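Local structure of transcription initiation factor IIB (Methanocaldococcus jannaschii, 5O9J) at residues V21-I24 / G25-I28; R39-G42 / I43-I46; I55-N58 / S59-F63. The protein is a mini-intein of the HINT fold that probably excises itself from its host transcription factor and joins the flanking segments by protein splicing. One frame throughout, in Å; residues are numbered along the deposited sequence.

Contact 1. Residues V21-I24 / G25-I28; sequences VVKI and GELI
Ile24 and Ile28, one helical turn apart, lie side by side and point the same way, CG1 of Ile24 meeting CD1 of Ile28 at 3.8 Å. Ile24 reaches its neighbour because its CG1 stands anti to the backbone N (chi1 -178°), which carries the branch along the helix. Ile28 also folds over the peptide it is bonded to: its N donates to O of Ile24 at 3.1 Å, and its CG1 rests 3.4 Å from that same O. Branched aliphatic residues suit this buried side, where Ile24 packs on Ile11 and Ile28 on Tyr162 and Leu164. One residue earlier, at the helix N-cap, Lys23 uses its main chain rather than its side chain: O of Lys23 takes the N-H of Leu27 at 3.2 Å in a nearly straight bond of 172°, closing the first turn. Leu27 approaches Val22 at a slant, its CB 4.0 Å from CG2 of Val22, and both reach Ile13 of strand 10-15. Lys23 and Glu26 lie toward solvent. Their chains cross, with CD of Lys23 4.0 Å from OE2 of Glu26, while Lys23 NZ, 5.3 Å from that OE2, is hydrogen-bonded instead to a 1,4-diethylene dioxide molecule probably taken up from the crystallisation liquor. The carboxylate of Glu26 would probably still feel the lysine charge, and may be favoured by the positive end of the helix dipole. Gly25 lies buried in the first helical turn, its backbone hydrogen-bonded with Tyr7. The whole is a strand-to-helix junction: strand 18-23 ends at an N-cap residue and helix 24-33 starts at once, its apolar side turned to the beta strands of the intein's HINT fold.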
# COMPACT_ATOMS: atom_id res chain seq x y z
N VAL A 21 7.28 -14.24 -3.63
CA VAL A 21 7.45 -12.84 -3.25
C VAL A 21 7.78 -12.01 -4.48
O VAL A 21 8.85 -12.19 -5.08
CB VAL A 21 8.56 -12.66 -2.21
CG1 VAL A 21 8.63 -11.20 -1.76
CG2 VAL A 21 8.36 -13.58 -1.03
N VAL A 22 6.88 -11.11 -4.86
CA VAL A 22 6.97 -10.46 -6.17
C VAL A 22 6.62 -8.97 -6.15
O VAL A 22 5.89 -8.50 -5.27
CB VAL A 22 6.04 -11.15 -7.20
CG1 VAL A 22 6.33 -12.65 -7.30
CG2 VAL A 22 4.57 -10.93 -6.84
N LYS A 23 7.13 -8.22 -7.13
CA LYS A 23 6.68 -6.85 -7.34
C LYS A 23 5.19 -6.83 -7.68
O LYS A 23 4.76 -7.53 -8.59
CB LYS A 23 7.50 -6.18 -8.44
CG LYS A 23 9.00 -6.27 -8.23
CD LYS A 23 9.77 -5.45 -9.25
CE LYS A 23 11.27 -5.59 -9.02
NZ LYS A 23 12.08 -4.74 -9.93
N ILE A 24 4.42 -6.03 -6.95
CA ILE A 24 2.98 -5.99 -7.13
C ILE A 24 2.61 -5.64 -8.58
O ILE A 24 1.70 -6.23 -9.14
CB ILE A 24 2.33 -4.98 -6.16
CG1 ILE A 24 0.81 -4.97 -6.32
CG2 ILE A 24 2.90 -3.57 -6.33
CD1 ILE A 24 0.13 -4.02 -5.36
N GLY A 25 3.33 -4.70 -9.19
CA GLY A 25 3.06 -4.30 -10.57
C GLY A 25 3.30 -5.42 -11.57
O GLY A 25 2.55 -5.58 -12.53
N GLU A 26 4.36 -6.19 -11.34
CA GLU A 26 4.71 -7.31 -12.19
C GLU A 26 3.61 -8.38 -12.20
O GLU A 26 3.18 -8.83 -13.26
CB GLU A 26 6.03 -7.92 -11.73
CG GLU A 26 6.60 -9.01 -12.63
CD GLU A 26 8.09 -9.20 -12.41
OE1 GLU A 26 8.67 -10.15 -12.99
OE2 GLU A 26 8.69 -8.39 -11.67
N LEU A 27 3.17 -8.78 -11.02
CA LEU A 27 2.05 -9.71 -10.89
C LEU A 27 0.80 -9.22 -11.62
O LEU A 27 0.19 -9.96 -12.41
CB LEU A 27 1.70 -9.92 -9.42
CG LEU A 27 0.43 -10.73 -9.15
CD1 LEU A 27 0.64 -12.21 -9.46
CD2 LEU A 27 -0.03 -10.53 -7.72
N ILE A 28 0.40 -7.99 -11.34
CA ILE A 28 -0.86 -7.46 -11.84
C ILE A 28 -0.83 -7.26 -13.36
O ILE A 28 -1.83 -7.50 -14.05
CB ILE A 28 -1.22 -6.14 -11.12
CG1 ILE A 28 -1.66 -6.45 -9.68
CG2 ILE A 28 -2.31 -5.39 -11.86
CD1 ILE A 28 -2.02 -5.22 -8.85

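Contact 2. Residues R39-G42 / I43-I46; sequences RREG and ILEI
Ile43 and Gly42 form the corner of a type II' turn from Glu41 to Leu44, at the tip of a hairpin; Gly42 has positive phi (74°), a conformation that glycine adopts easily and that favours this turn. Leu44 begins the return strand opposite Glu41. The two backbones share a pair of hydrogen bonds, of which Glu41 N to Leu44 O (2.9 Å) lies in the carbonyl plane on a lone pair, whereas Leu44 N reaches Glu41 O from well above its plane. CB of Leu44 also meets CB of Glu41, and the leucine packs on Ser72 and His74. Glu45 turns to the other face, beside Arg40. Carboxylate and guanidinium are stacked, their planes only 13° apart, so the long salt bridge of 3.9 Å between Arg40 NH2 and Glu45 OE2 is a matter of charge alone, no N-H pointing at the oxygen; the stronger partner of Glu45 is Arg73. An alanine at Glu45 would remove the carboxylate and would probably leave Arg40 and Arg73 both without their shared counter-charge. Ile46 completes the pairing with Arg39, its N bonded to Arg39 O at 2.9 Å. Arg39 chi1 of 72° sets CG between the backbone N and the carbonyl carbon, from where the extended chain carries the guanidinium across Ile46: CD1 lies over one face, and CG2 is 3.3 Å from NH1, whose salt-bridge partner is Glu70. CD1 also touches CD of Glu41 at 3.7 Å. Such a two-residue type II' loop between antiparallel strands is a classic tight beta hairpin, here closing the edge of a sheet that continues through strand 70-75.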
# COMPACT_ATOMS: atom_id res chain seq x y z
N ARG A 39 -12.37 -5.23 -17.41
CA ARG A 39 -13.39 -4.21 -17.61
C ARG A 39 -12.76 -2.86 -17.31
O ARG A 39 -11.65 -2.80 -16.78
CB ARG A 39 -14.61 -4.46 -16.72
CG ARG A 39 -14.40 -4.17 -15.23
CD ARG A 39 -15.69 -4.40 -14.45
NE ARG A 39 -15.62 -3.83 -13.11
CZ ARG A 39 -15.10 -4.46 -12.06
NH1 ARG A 39 -14.59 -5.68 -12.20
NH2 ARG A 39 -15.07 -3.86 -10.87
N ARG A 40 -13.44 -1.79 -17.66
CA ARG A 40 -12.88 -0.46 -17.46
C ARG A 40 -13.80 0.46 -16.66
O ARG A 40 -15.02 0.37 -16.72
CB ARG A 40 -12.56 0.19 -18.81
CG ARG A 40 -11.39 -0.45 -19.54
CD ARG A 40 -10.99 0.38 -20.73
NE ARG A 40 -9.58 0.19 -21.09
CZ ARG A 40 -8.57 0.86 -20.53
NH1 ARG A 40 -8.81 1.75 -19.59
NH2 ARG A 40 -7.33 0.63 -20.92
N GLU A 41 -13.17 1.35 -15.90
CA GLU A 41 -13.86 2.42 -15.20
C GLU A 41 -13.06 3.69 -15.45
O GLU A 41 -12.35 4.18 -14.57
CB GLU A 41 -13.99 2.13 -13.71
CG GLU A 41 -14.81 0.89 -13.39
CD GLU A 41 -15.15 0.77 -11.92
OE1 GLU A 41 -14.81 1.71 -11.16
OE2 GLU A 41 -15.75 -0.25 -11.52
N GLY A 42 -13.15 4.20 -16.67
CA GLY A 42 -12.37 5.34 -17.09
C GLY A 42 -10.93 4.94 -17.32
O GLY A 42 -10.62 4.15 -18.21
N ILE A 43 -10.04 5.50 -16.51
CA ILE A 43 -8.61 5.21 -16.60
C ILE A 43 -8.29 3.87 -15.94
O ILE A 43 -7.18 3.37 -16.06
CB ILE A 43 -7.77 6.31 -15.94
CG1 ILE A 43 -8.27 6.57 -14.51
CG2 ILE A 43 -7.82 7.58 -16.77
CD1 ILE A 43 -7.49 7.65 -13.77
N LEU A 44 -9.29 3.30 -15.26
CA LEU A 44 -9.11 2.08 -14.49
C LEU A 44 -9.31 0.81 -15.31
O LEU A 44 -10.38 0.58 -15.86
CB LEU A 44 -10.09 2.06 -13.32
CG LEU A 44 -9.56 2.35 -11.92
CD1 LEU A 44 -10.56 1.83 -10.89
CD2 LEU A 44 -8.18 1.72 -11.70
N GLU A 45 -8.26 -0.01 -15.37
CA GLU A 45 -8.31 -1.35 -15.95
C GLU A 45 -8.46 -2.39 -14.84
O GLU A 45 -7.59 -2.49 -13.98
CB GLU A 45 -7.03 -1.64 -16.74
CG GLU A 45 -7.21 -1.92 -18.21
CD GLU A 45 -5.86 -1.97 -18.94
OE1 GLU A 45 -4.93 -1.24 -18.54
OE2 GLU A 45 -5.74 -2.75 -19.91
N ILE A 46 -9.55 -3.14 -14.84
CA ILE A 46 -9.83 -4.08 -13.77
C ILE A 46 -9.95 -5.50 -14.28
O ILE A 46 -10.70 -5.77 -15.22
CB ILE A 46 -11.12 -3.72 -13.03
CG1 ILE A 46 -11.02 -2.33 -12.42
CG2 ILE A 46 -11.44 -4.76 -11.96
CD1 ILE A 46 -12.36 -1.65 -12.24

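Contact 3. Residues I55-N58 / S59-F63; sequences IAFN and SNYKF
A type I turn from Asn58 to Tyr61 with a G1 bulge closes the hairpin between strand 52-57 and the strand that starts at Phe63. Tyr61 takes the left-handed position of the bulge (phi 66°), where glycine is commoner. Asn58 holds the loop from both ends: its N gives a nearly straight bond of 2.8 Å to Lys62 O, and its O receives Tyr61 N at 2.9 Å. Its side chain adds a third grip. With chi1 at 70°, CG sits between the backbone N and the carbonyl carbon, turning OD1 into the loop to accept Lys62 N at 2.7 Å and, more weakly, Asn60 N. Asparagine suits the place, for its short amide can reach main-chain donors that a hydrocarbon could not satisfy. Ser59 OG, in turn, is bonded to Asn168 O. Below the turn, Phe57 and Phe63 form a T-shaped pair: the edge of Phe57 meets the face of Phe63, with centroids 5.0 Å apart and planes at 63°, and CD1 of Phe57 comes 3.4 Å from CE1 of Phe63. CB of Phe57 lies over the same face in a CH-pi contact. The far end of the Phe57 ring slides under the bulge, its CZ 3.3 Å from CA of Tyr61, and also meets the edge of the tyrosine ring. The chemistry therefore divides in two: hydrogen bonds to one asparagine fix the path of the backbone, while Phe63, Tyr61, Leu138 and Ile139 share in packing the Phe57 ring.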
# COMPACT_ATOMS: atom_id res chain seq x y z
N ILE A 55 -0.92 -11.57 1.76
CA ILE A 55 -0.88 -11.41 3.21
C ILE A 55 -1.66 -10.17 3.59
O ILE A 55 -1.41 -9.08 3.08
CB ILE A 55 0.56 -11.28 3.76
CG1 ILE A 55 1.32 -12.58 3.56
CG2 ILE A 55 0.53 -10.91 5.25
CD1 ILE A 55 0.66 -13.79 4.22
N ALA A 56 -2.63 -10.34 4.47
CA ALA A 56 -3.43 -9.23 4.93
C ALA A 56 -3.82 -9.44 6.37
O ALA A 56 -3.72 -10.55 6.90
CB ALA A 56 -4.67 -9.08 4.06
N PHE A 57 -4.27 -8.37 7.00
CA PHE A 57 -4.77 -8.40 8.37
C PHE A 57 -6.29 -8.57 8.36
O PHE A 57 -7.02 -7.64 8.03
CB PHE A 57 -4.38 -7.11 9.06
CG PHE A 57 -4.75 -7.07 10.48
CD1 PHE A 57 -3.95 -7.65 11.46
CD2 PHE A 57 -5.95 -6.48 10.86
CE1 PHE A 57 -4.34 -7.60 12.78
CE2 PHE A 57 -6.32 -6.44 12.15
CZ PHE A 57 -5.53 -6.98 13.14
N ASN A 58 -6.78 -9.75 8.72
CA ASN A 58 -8.20 -10.03 8.51
C ASN A 58 -9.13 -9.55 9.63
O ASN A 58 -8.68 -9.00 10.64
CB ASN A 58 -8.41 -11.53 8.27
CG ASN A 58 -8.19 -12.40 9.52
OD1 ASN A 58 -7.83 -11.91 10.60
ND2 ASN A 58 -8.40 -13.69 9.36
N SER A 59 -10.43 -9.78 9.43
CA SER A 59 -11.48 -9.36 10.37
C SER A 59 -11.37 -10.03 11.74
O SER A 59 -11.95 -9.55 12.72
CB SER A 59 -12.87 -9.63 9.78
OG SER A 59 -13.06 -8.93 8.56
N ASN A 60 -10.65 -11.15 11.82
CA ASN A 60 -10.43 -11.82 13.09
C ASN A 60 -9.12 -11.38 13.73
O ASN A 60 -8.58 -12.07 14.60
CB ASN A 60 -10.43 -13.34 12.90
CG ASN A 60 -11.76 -13.85 12.38
OD1 ASN A 60 -12.80 -13.22 12.56
ND2 ASN A 60 -11.73 -15.01 11.73
N TYR A 61 -8.61 -10.24 13.27
CA TYR A 61 -7.39 -9.63 13.82
C TYR A 61 -6.11 -10.43 13.60
O TYR A 61 -5.20 -10.37 14.43
CB TYR A 61 -7.56 -9.36 15.32
CG TYR A 61 -8.66 -8.38 15.64
CD1 TYR A 61 -8.82 -7.22 14.90
CD2 TYR A 61 -9.55 -8.63 16.69
CE1 TYR A 61 -9.83 -6.32 15.19
CE2 TYR A 61 -10.56 -7.73 16.98
CZ TYR A 61 -10.70 -6.58 16.23
OH TYR A 61 -11.70 -5.67 16.51
N LYS A 62 -6.01 -11.15 12.48
CA LYS A 62 -4.81 -11.95 12.23
C LYS A 62 -4.17 -11.71 10.86
O LYS A 62 -4.86 -11.49 9.86
CB LYS A 62 -5.13 -13.44 12.39
CG LYS A 62 -5.69 -13.79 13.78
CD LYS A 62 -6.54 -15.05 13.74
CE LYS A 62 -7.02 -15.42 15.14
NZ LYS A 62 -7.44 -16.84 15.22
N PHE A 63 -2.84 -11.76 10.82
CA PHE A 63 -2.09 -11.70 9.57
C PHE A 63 -2.04 -13.07 8.91
O PHE A 63 -1.38 -13.99 9.40
CB PHE A 63 -0.68 -11.17 9.80
CG PHE A 63 -0.64 -9.69 10.06
CD1 PHE A 63 -0.63 -9.19 11.36
CD2 PHE A 63 -0.62 -8.79 9.00
CE1 PHE A 63 -0.59 -7.82 11.59
CE2 PHE A 63 -0.58 -7.43 9.24
CZ PHE A 63 -0.57 -6.94 10.53

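In the fold
From the N terminus the contacts come in series, none nested in or crossing another. Contact 1 turns strand 18-23 into helix 24-33, and the helix leads on to strand 38-41, where contact 2 closes a hairpin at the edge of a five-strand antiparallel sheet. From strand 44-48 the chain passes to strand 52-57, and contact 3 closes another hairpin, to strand 63-67. Contacts 1 and 3 belong to the same four-strand sheet, one at either edge, with centres about 21 Å apart. Contact 2 sits on a different sheet, the five-strand one, its centre about 28 Å from that of contact 3, and Ile28 of contact 1 reaches strand 160-165 of that same five-strand sheet.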